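Local coordinates for Plm1 (Streptomyces sp. HK803, PDB 4HXY), which serves as the ketoreductase of the first phoslactomycin module, probably using its bound NADPH to reduce the beta-keto group of the growing polyketide chain, at residues S415-A420 and P428-F433; W169-V174 and S324-A329; A213-L218 and A264-P269. All coordinates share one frame; numbering follows the deposited sequence.

Contacts 1 and 2 are neighbours, with centres about 11 Å apart, and they touch: Leu429 O, in the loop of contact 1, lies 2.9 Å from Leu173 N of strand 167-175, probably hydrogen-bonded. Contact 3 is remote, its centre about 38 Å from that of contact 2 and 45 Å from that of contact 1, across the chain's centre from the latter. Along the chain, contact 3 is nested inside the long loop that contact 2 closes, and contact 1 follows near the C-terminus. Contact 3 thus ties a local part of the NADPH-binding Rossmann fold, whereas contact 2 sets strand 167-175 against the short helix 324-327, and contact 1 folds the C-terminal segment on itself beside that strand.

Contact 1: residues S415-A420 and P428-F433; sequences SRFLPA and PLFGSF
An edge-to-face aromatic pair, Phe417 on Phe430, joins helix 414-421 to the loop after it, where the chain folds back in 3-10 turns. Phe417 presents its edge to the face of Phe430, with the planes at 80° and the centroids 5.4 Å apart. The leading atom is Phe417 CE2, 3.7 Å from Phe430 CZ. It gets there because CG of Phe417 is anti to the backbone N (chi1 177°), which sends the ring out from the helix to meet the loop.

One residue on, Leu418 forks between two phenylalanines. Its CD2 methyl packs 3.5 Å from Phe430 CB, where the ring leaves the backbone, while CD1 lies 3.8 Å from Phe433 CB and 3.3 Å from Phe433 O. The ring of Phe433 leads off in another direction and stacks on Trp414. Within the loop, Phe433 N donates to Phe430 O at 2.9 Å, so a backbone turn fixes the spacing of the two residues that Leu418 straddles. Trp327 meets both Phe417 and Phe430 edge-to-face, and Trp414 and Phe421 also lie against them, so the pair is part of a larger aromatic cluster.

Replacing Phe430 by a serine would remove the face under the Phe417 edge and would probably open a gap beside Phe417 CE2 and Leu418 CD2. What holds the helix to the loop here is mainly apolar contact, with the slightly positive C-H edge of one ring turned to the electron-rich face of the other; the fit therefore depends on the shape and tilt of the rings.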
loop_
_atom_site.group_PDB
_atom_site.type_symbol
_atom_site.label_atom_id
_atom_site.label_comp_id
_atom_site.label_asym_id
_atom_site.label_seq_id
_atom_site.Cartn_x
_atom_site.Cartn_y
_atom_site.Cartn_z
ATOM N N SER A 415 15.999 -11.766 12.817
ATOM C CA SER A 415 17.462 -11.782 12.928
ATOM C C SER A 415 18.150 -11.653 11.561
ATOM O O SER A 415 19.250 -11.115 11.493
ATOM C CB SER A 415 17.938 -13.076 13.621
ATOM O OG SER A 415 17.567 -14.198 12.856
ATOM N N ARG A 416 17.521 -12.156 10.497
ATOM C CA ARG A 416 18.016 -11.973 9.132
ATOM C C ARG A 416 17.438 -10.721 8.468
ATOM O O ARG A 416 18.130 -10.015 7.727
ATOM C CB ARG A 416 17.655 -13.153 8.228
ATOM C CG ARG A 416 18.240 -14.500 8.576
ATOM C CD ARG A 416 17.664 -15.559 7.613
ATOM N NE ARG A 416 18.236 -16.891 7.820
ATOM C CZ ARG A 416 18.345 -17.843 6.879
ATOM N NH1 ARG A 416 18.887 -19.024 7.187
ATOM N NH2 ARG A 416 17.936 -17.634 5.626
ATOM N N PHE A 417 16.160 -10.464 8.692
ATOM C CA PHE A 417 15.499 -9.356 7.995
ATOM C C PHE A 417 16.077 -7.988 8.374
ATOM O O PHE A 417 16.339 -7.162 7.503
ATOM C CB PHE A 417 13.993 -9.382 8.302
ATOM C CG PHE A 417 13.228 -8.248 7.690
ATOM C CD1 PHE A 417 12.687 -8.367 6.430
ATOM C CD2 PHE A 417 13.057 -7.056 8.378
ATOM C CE1 PHE A 417 11.990 -7.307 5.860
ATOM C CE2 PHE A 417 12.379 -6.000 7.798
ATOM C CZ PHE A 417 11.833 -6.142 6.550
ATOM N N LEU A 418 16.269 -7.745 9.663
ATOM C CA LEU A 418 16.621 -6.392 10.128
ATOM C C LEU A 418 17.997 -5.924 9.660
ATOM O O LEU A 418 18.115 -4.783 9.181
ATOM C CB LEU A 418 16.492 -6.256 11.645
ATOM C CG LEU A 418 15.094 -6.248 12.205
ATOM C CD1 LEU A 418 15.161 -6.382 13.733
ATOM C CD2 LEU A 418 14.370 -4.964 11.767
ATOM N N PRO A 419 19.035 -6.784 9.769
ATOM C CA PRO A 419 20.335 -6.310 9.250
ATOM C C PRO A 419 20.325 -6.080 7.743
ATOM O O PRO A 419 21.024 -5.163 7.250
ATOM C CB PRO A 419 21.327 -7.412 9.648
ATOM C CG PRO A 419 20.627 -8.201 10.735
ATOM C CD PRO A 419 19.149 -8.082 10.472
ATOM N N ALA A 420 19.544 -6.861 6.996
ATOM C CA ALA A 420 19.447 -6.635 5.560
ATOM C C ALA A 420 18.674 -5.351 5.261
ATOM O O ALA A 420 19.114 -4.520 4.464
ATOM C CB ALA A 420 18.817 -7.855 4.841
ATOM N N PRO A 428 13.724 3.313 12.412
ATOM C CA PRO A 428 13.032 3.253 13.700
ATOM C C PRO A 428 11.678 2.529 13.633
ATOM O O PRO A 428 11.089 2.249 14.670
ATOM C CB PRO A 428 12.860 4.722 14.068
ATOM C CG PRO A 428 12.891 5.448 12.793
ATOM C CD PRO A 428 13.843 4.686 11.904
ATOM N N LEU A 429 11.207 2.238 12.416
ATOM C CA LEU A 429 9.940 1.530 12.216
ATOM C C LEU A 429 9.888 0.195 12.957
ATOM O O LEU A 429 8.820 -0.190 13.444
ATOM C CB LEU A 429 9.719 1.302 10.714
ATOM C CG LEU A 429 8.393 0.664 10.302
ATOM C CD1 LEU A 429 7.214 1.614 10.516
ATOM C CD2 LEU A 429 8.457 0.212 8.847
ATOM N N PHE A 430 11.025 -0.505 13.040
ATOM C CA PHE A 430 11.069 -1.849 13.583
ATOM C C PHE A 430 11.674 -1.925 14.980
ATOM O O PHE A 430 12.149 -2.982 15.397
ATOM C CB PHE A 430 11.874 -2.734 12.646
ATOM C CG PHE A 430 11.261 -2.915 11.310
ATOM C CD1 PHE A 430 10.068 -3.604 11.190
ATOM C CD2 PHE A 430 11.863 -2.416 10.161
ATOM C CE1 PHE A 430 9.485 -3.801 9.958
ATOM C CE2 PHE A 430 11.270 -2.618 8.923
ATOM C CZ PHE A 430 10.088 -3.306 8.832
ATOM N N GLY A 431 11.614 -0.823 15.725
ATOM C CA GLY A 431 12.144 -0.808 17.097
ATOM C C GLY A 431 11.751 -1.980 17.991
ATOM O O GLY A 431 12.554 -2.460 18.795
ATOM N N SER A 432 10.523 -2.477 17.834
ATOM C CA SER A 432 10.010 -3.540 18.695
ATOM C C SER A 432 10.638 -4.918 18.404
ATOM O O SER A 432 10.461 -5.861 19.180
ATOM C CB SER A 432 8.493 -3.620 18.581
ATOM O OG SER A 432 8.088 -4.103 17.311
ATOM N N PHE A 433 11.387 -5.014 17.310
ATOM C CA PHE A 433 12.098 -6.238 16.922
ATOM C C PHE A 433 13.613 -6.153 17.158
ATOM O O PHE A 433 14.348 -7.096 16.860
ATOM C CB PHE A 433 11.774 -6.590 15.458
ATOM C CG PHE A 433 10.303 -6.739 15.217
ATOM C CD1 PHE A 433 9.638 -7.907 15.592
ATOM C CD2 PHE A 433 9.569 -5.698 14.692
ATOM C CE1 PHE A 433 8.270 -8.027 15.421
ATOM C CE2 PHE A 433 8.205 -5.804 14.522
ATOM C CZ PHE A 433 7.554 -6.970 14.872
#

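Contact 2: residues W169-V174 and S324-A329; sequences WARRLV and SGIWGA
Both terminal nitrogens of Arg171 close on a single oxygen, the backbone carbonyl of Ile326. Arg171 NH1 donates to Ile326 O at 2.9 Å, nearly along the C=O axis; Arg171 NH2 donates to the same Ile326 O at 3.0 Å, in the carbonyl plane and on a lone pair. The oxygen sits close to the guanidinium plane, at the end of the group. Sharing one acceptor costs some straightness, with N-H...O angles of 142° and 141°. The arginine chain runs extended from CG to NE, which gives it the length to span from strand to carbonyl.

Two residues along, Leu173 adds the apolar half. Its CD2 methyl meets Ile326 CG2 at 3.9 Å, the two side chains crossing at about a right angle, and its CD1 lies 4.1 Å from Trp327 CZ3. Ile326 CG2 also lies 3.9 Å from Arg171 NH2, so this methyl borders both the charge and the leucine. CG of Leu173 is anti to the backbone N (chi1 -173°), which carries the two methyls across to the helix.

The contact joins two parts of the ketoreductase. Strand 167-175 pairs antiparallel with strands 6-14 and 160-164, whereas residues 324-327 form a short, weakly bonded helix just after strand 316-322 of the Rossmann fold. Gly328 leaves that helix with a positive phi, and the Ile326 carbonyl, at the end of this turn, takes its two bonds from Arg171.

Farther out, Glu10 OE1 forms a salt bridge with Arg171 NE and Gln160 OE1 accepts from NH1, which together fix how the guanidinium is turned. Glu10 also probably offsets the like charge of Arg115, which comes close to NH1.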
loop_
_atom_site.group_PDB
_atom_site.type_symbol
_atom_site.label_atom_id
_atom_site.label_comp_id
_atom_site.label_asym_id
_atom_site.label_seq_id
_atom_site.Cartn_x
_atom_site.Cartn_y
_atom_site.Cartn_z
ATOM N N TRP A 169 3.736 12.250 16.116
ATOM C CA TRP A 169 3.568 10.807 16.247
ATOM C C TRP A 169 4.489 10.134 15.240
ATOM O O TRP A 169 4.645 10.634 14.131
ATOM C CB TRP A 169 2.135 10.390 15.948
ATOM C CG TRP A 169 1.126 10.873 16.946
ATOM C CD1 TRP A 169 0.642 12.133 17.080
ATOM C CD2 TRP A 169 0.474 10.081 17.948
ATOM N NE1 TRP A 169 -0.261 12.189 18.117
ATOM C CE2 TRP A 169 -0.397 10.937 18.652
ATOM C CE3 TRP A 169 0.543 8.735 18.318
ATOM C CZ2 TRP A 169 -1.177 10.495 19.721
ATOM C CZ3 TRP A 169 -0.257 8.285 19.341
ATOM C CH2 TRP A 169 -1.097 9.170 20.049
ATOM N N ALA A 170 5.100 9.022 15.641
ATOM C CA ALA A 170 6.040 8.280 14.789
ATOM C C ALA A 170 5.522 6.894 14.481
ATOM O O ALA A 170 5.009 6.192 15.372
ATOM C CB ALA A 170 7.422 8.196 15.458
ATOM N N ARG A 171 5.690 6.497 13.220
ATOM C CA ARG A 171 5.147 5.218 12.702
ATOM C C ARG A 171 5.982 4.030 13.154
ATOM O O ARG A 171 7.219 4.099 13.161
ATOM C CB ARG A 171 5.116 5.255 11.185
ATOM C CG ARG A 171 4.301 4.157 10.554
ATOM C CD ARG A 171 4.073 4.417 9.090
ATOM N NE ARG A 171 3.429 3.278 8.428
ATOM C CZ ARG A 171 4.058 2.312 7.772
ATOM N NH1 ARG A 171 5.389 2.297 7.671
ATOM N NH2 ARG A 171 3.337 1.334 7.239
ATOM N N ARG A 172 5.288 2.962 13.531
ATOM C CA ARG A 172 5.916 1.719 13.963
ATOM C C ARG A 172 5.200 0.523 13.372
ATOM O O ARG A 172 4.004 0.612 13.027
ATOM C CB ARG A 172 5.828 1.599 15.468
ATOM C CG ARG A 172 6.494 2.730 16.238
ATOM C CD ARG A 172 7.982 2.654 16.126
ATOM N NE ARG A 172 8.625 3.694 16.938
ATOM C CZ ARG A 172 9.206 4.802 16.480
ATOM N NH1 ARG A 172 9.243 5.076 15.183
ATOM N NH2 ARG A 172 9.786 5.652 17.340
ATOM N N LEU A 173 5.922 -0.585 13.240
ATOM C CA LEU A 173 5.347 -1.861 12.817
ATOM C C LEU A 173 5.509 -2.808 13.979
ATOM O O LEU A 173 6.626 -2.969 14.478
ATOM C CB LEU A 173 6.059 -2.393 11.562
ATOM C CG LEU A 173 5.585 -3.629 10.782
ATOM C CD1 LEU A 173 6.076 -4.907 11.452
ATOM C CD2 LEU A 173 4.037 -3.610 10.560
ATOM N N VAL A 174 4.398 -3.340 14.473
ATOM C CA VAL A 174 4.402 -4.232 15.643
ATOM C C VAL A 174 3.590 -5.503 15.395
ATOM O O VAL A 174 2.753 -5.561 14.500
ATOM C CB VAL A 174 3.845 -3.531 16.875
ATOM C CG1 VAL A 174 4.789 -2.387 17.304
ATOM C CG2 VAL A 174 2.403 -3.050 16.641
ATOM N N SER A 324 5.390 -4.681 0.679
ATOM C CA SER A 324 6.051 -3.592 -0.061
ATOM C C SER A 324 5.455 -2.239 0.278
ATOM O O SER A 324 6.168 -1.241 0.409
ATOM C CB SER A 324 5.973 -3.836 -1.567
ATOM O OG SER A 324 6.714 -2.854 -2.255
ATOM N N GLY A 325 4.136 -2.198 0.442
ATOM C CA GLY A 325 3.462 -0.956 0.772
ATOM C C GLY A 325 3.489 -0.640 2.254
ATOM O O GLY A 325 2.960 0.404 2.682
ATOM N N ILE A 326 4.045 -1.549 3.069
ATOM C CA ILE A 326 4.101 -1.366 4.498
ATOM C C ILE A 326 5.468 -0.797 4.893
ATOM O O ILE A 326 5.554 0.194 5.643
ATOM C CB ILE A 326 3.862 -2.700 5.264
ATOM C CG1 ILE A 326 2.477 -3.278 4.953
ATOM C CG2 ILE A 326 4.049 -2.480 6.800
ATOM C CD1 ILE A 326 1.328 -2.382 5.430
ATOM N N TRP A 327 6.526 -1.450 4.412
ATOM C CA TRP A 327 7.876 -0.998 4.724
ATOM C C TRP A 327 8.792 -0.682 3.562
ATOM O O TRP A 327 9.827 -0.037 3.777
ATOM C CB TRP A 327 8.540 -1.962 5.695
ATOM C CG TRP A 327 8.634 -3.414 5.307
ATOM C CD1 TRP A 327 9.374 -3.965 4.308
ATOM C CD2 TRP A 327 8.029 -4.510 6.011
ATOM N NE1 TRP A 327 9.228 -5.331 4.312
ATOM C CE2 TRP A 327 8.425 -5.692 5.358
ATOM C CE3 TRP A 327 7.178 -4.598 7.117
ATOM C CZ2 TRP A 327 8.031 -6.951 5.802
ATOM C CZ3 TRP A 327 6.777 -5.849 7.549
ATOM C CH2 TRP A 327 7.196 -7.010 6.884
ATOM N N GLY A 328 8.434 -1.114 2.353
ATOM C CA GLY A 328 9.190 -0.791 1.143
ATOM C C GLY A 328 10.245 -1.810 0.783
ATOM O O GLY A 328 10.710 -2.584 1.623
ATOM N N ALA A 329 10.666 -1.768 -0.485
ATOM C CA ALA A 329 11.789 -2.562 -0.986
ATOM C C ALA A 329 12.383 -1.781 -2.156
ATOM O O ALA A 329 11.670 -1.149 -2.902
ATOM C CB ALA A 329 11.358 -3.986 -1.445
#

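Contact 3: residues A213-L218 and A264-P269; sequences ADRILL and AAEGAP
Glu266 OE1 takes two N-H groups from one guanidinium: Arg215 NH2 at 3.1 Å, the sound bond of this salt bridge, and Arg215 NH1 at 3.3 Å, a weak one. A second weak bond, 3.4 Å long, runs from Arg215 NH1 to Glu266 OE2. OE1 lies close to the guanidinium plane, yet NH2 comes to it from well above the carboxylate plane, and the two planes stand 57° apart. The ions therefore meet askew instead of as a flat, two-pronged pair.

Ala268 works on the same arginine from another direction. Its CB lies over the centre of one guanidinium face, 3.7 Å from Arg215 CZ, while the carboxylate is at the edge. Extended from CG to NE, the arginine chain carries its charged end from the strand out to the turn.

In the Rossmann fold, Arg215 lies on strand 215-220, which runs parallel between strands 189-193 and 242-247. Its partners belong to the turn by which helix 253-265 passes into strand 270-275. A Schellman motif closes the helix: Gly267 has positive phi, and its N donates to Ala264 O at 3.0 Å. Glu266, at that C-terminal end, carries a charge that the helix dipole would probably disfavour, and Arg215 probably compensates for it. Next in the turn, Ala268 O accepts from Thr189 OG1, and the side chain of Thr189 also touches Arg215.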
loop_
_atom_site.group_PDB
_atom_site.type_symbol
_atom_site.label_atom_id
_atom_site.label_comp_id
_atom_site.label_asym_id
_atom_site.label_seq_id
_atom_site.Cartn_x
_atom_site.Cartn_y
_atom_site.Cartn_z
ATOM N N ALA A 213 -20.806 -20.675 -2.386
ATOM C CA ALA A 213 -21.149 -19.722 -3.435
ATOM C C ALA A 213 -22.009 -20.333 -4.531
ATOM O O ALA A 213 -21.981 -21.549 -4.750
ATOM C CB ALA A 213 -19.879 -19.110 -4.056
ATOM N N ASP A 214 -22.743 -19.471 -5.236
ATOM C CA ASP A 214 -23.467 -19.881 -6.456
ATOM C C ASP A 214 -22.589 -19.828 -7.708
ATOM O O ASP A 214 -22.692 -20.700 -8.568
ATOM C CB ASP A 214 -24.684 -18.981 -6.683
ATOM C CG ASP A 214 -25.818 -19.234 -5.693
ATOM O OD1 ASP A 214 -25.901 -20.358 -5.125
ATOM O OD2 ASP A 214 -26.629 -18.283 -5.475
ATOM N N ARG A 215 -21.743 -18.803 -7.814
ATOM C CA ARG A 215 -20.962 -18.521 -9.027
ATOM C C ARG A 215 -19.598 -17.970 -8.664
ATOM O O ARG A 215 -19.504 -17.097 -7.813
ATOM C CB ARG A 215 -21.633 -17.468 -9.884
ATOM C CG ARG A 215 -22.962 -17.831 -10.399
ATOM C CD ARG A 215 -23.269 -16.960 -11.582
ATOM N NE ARG A 215 -24.675 -17.095 -11.946
ATOM C CZ ARG A 215 -25.230 -16.483 -12.977
ATOM N NH1 ARG A 215 -24.492 -15.694 -13.761
ATOM N NH2 ARG A 215 -26.520 -16.667 -13.219
ATOM N N ILE A 216 -18.568 -18.471 -9.333
ATOM C CA ILE A 216 -17.211 -17.966 -9.167
ATOM C C ILE A 216 -16.741 -17.420 -10.511
ATOM O O ILE A 216 -16.728 -18.142 -11.510
ATOM C CB ILE A 216 -16.269 -19.057 -8.641
ATOM C CG1 ILE A 216 -16.757 -19.553 -7.286
ATOM C CG2 ILE A 216 -14.829 -18.520 -8.517
ATOM C CD1 ILE A 216 -16.093 -20.834 -6.829
ATOM N N LEU A 217 -16.426 -16.133 -10.543
ATOM C CA LEU A 217 -15.975 -15.464 -11.762
ATOM C C LEU A 217 -14.509 -15.062 -11.602
ATOM O O LEU A 217 -14.148 -14.333 -10.664
ATOM C CB LEU A 217 -16.819 -14.236 -12.045
ATOM C CG LEU A 217 -18.309 -14.416 -12.387
ATOM C CD1 LEU A 217 -18.796 -13.157 -13.055
ATOM C CD2 LEU A 217 -18.535 -15.597 -13.308
ATOM N N LEU A 218 -13.680 -15.547 -12.525
ATOM C CA LEU A 218 -12.248 -15.270 -12.525
ATOM C C LEU A 218 -12.011 -14.227 -13.604
ATOM O O LEU A 218 -12.287 -14.466 -14.789
ATOM C CB LEU A 218 -11.444 -16.518 -12.824
ATOM C CG LEU A 218 -11.690 -17.757 -11.978
ATOM C CD1 LEU A 218 -10.745 -18.834 -12.457
ATOM C CD2 LEU A 218 -11.522 -17.506 -10.465
ATOM N N ALA A 264 -26.312 -8.542 -12.197
ATOM C CA ALA A 264 -27.441 -8.068 -11.397
ATOM C C ALA A 264 -28.760 -8.355 -12.126
ATOM O O ALA A 264 -29.749 -8.743 -11.498
ATOM C CB ALA A 264 -27.304 -6.577 -11.063
ATOM N N ALA A 265 -28.743 -8.216 -13.448
ATOM C CA ALA A 265 -29.941 -8.443 -14.281
ATOM C C ALA A 265 -30.378 -9.920 -14.294
ATOM O O ALA A 265 -31.572 -10.224 -14.403
ATOM C CB ALA A 265 -29.687 -7.939 -15.704
ATOM N N GLU A 266 -29.414 -10.823 -14.168
ATOM C CA GLU A 266 -29.669 -12.256 -14.022
ATOM C C GLU A 266 -30.134 -12.663 -12.619
ATOM O O GLU A 266 -30.471 -13.822 -12.407
ATOM C CB GLU A 266 -28.389 -13.045 -14.307
ATOM C CG GLU A 266 -27.940 -13.053 -15.728
ATOM C CD GLU A 266 -26.747 -13.957 -15.906
ATOM O OE1 GLU A 266 -26.928 -15.198 -15.868
ATOM O OE2 GLU A 266 -25.628 -13.428 -16.073
ATOM N N GLY A 267 -30.125 -11.731 -11.668
ATOM C CA GLY A 267 -30.474 -12.027 -10.285
ATOM C C GLY A 267 -29.334 -12.700 -9.536
ATOM O O GLY A 267 -29.563 -13.380 -8.529
ATOM N N ALA A 268 -28.112 -12.510 -10.040
ATOM C CA ALA A 268 -26.890 -13.080 -9.450
ATOM C C ALA A 268 -25.848 -11.981 -9.265
ATOM O O ALA A 268 -24.734 -12.089 -9.768
ATOM C CB ALA A 268 -26.328 -14.209 -10.323
ATOM N N PRO A 269 -26.215 -10.917 -8.546
ATOM C CA PRO A 269 -25.300 -9.776 -8.389
ATOM C C PRO A 269 -24.010 -10.163 -7.655
ATOM O O PRO A 269 -24.029 -11.053 -6.811
ATOM C CB PRO A 269 -26.124 -8.785 -7.563
ATOM C CG PRO A 269 -27.085 -9.636 -6.811
ATOM C CD PRO A 269 -27.437 -10.744 -7.735
#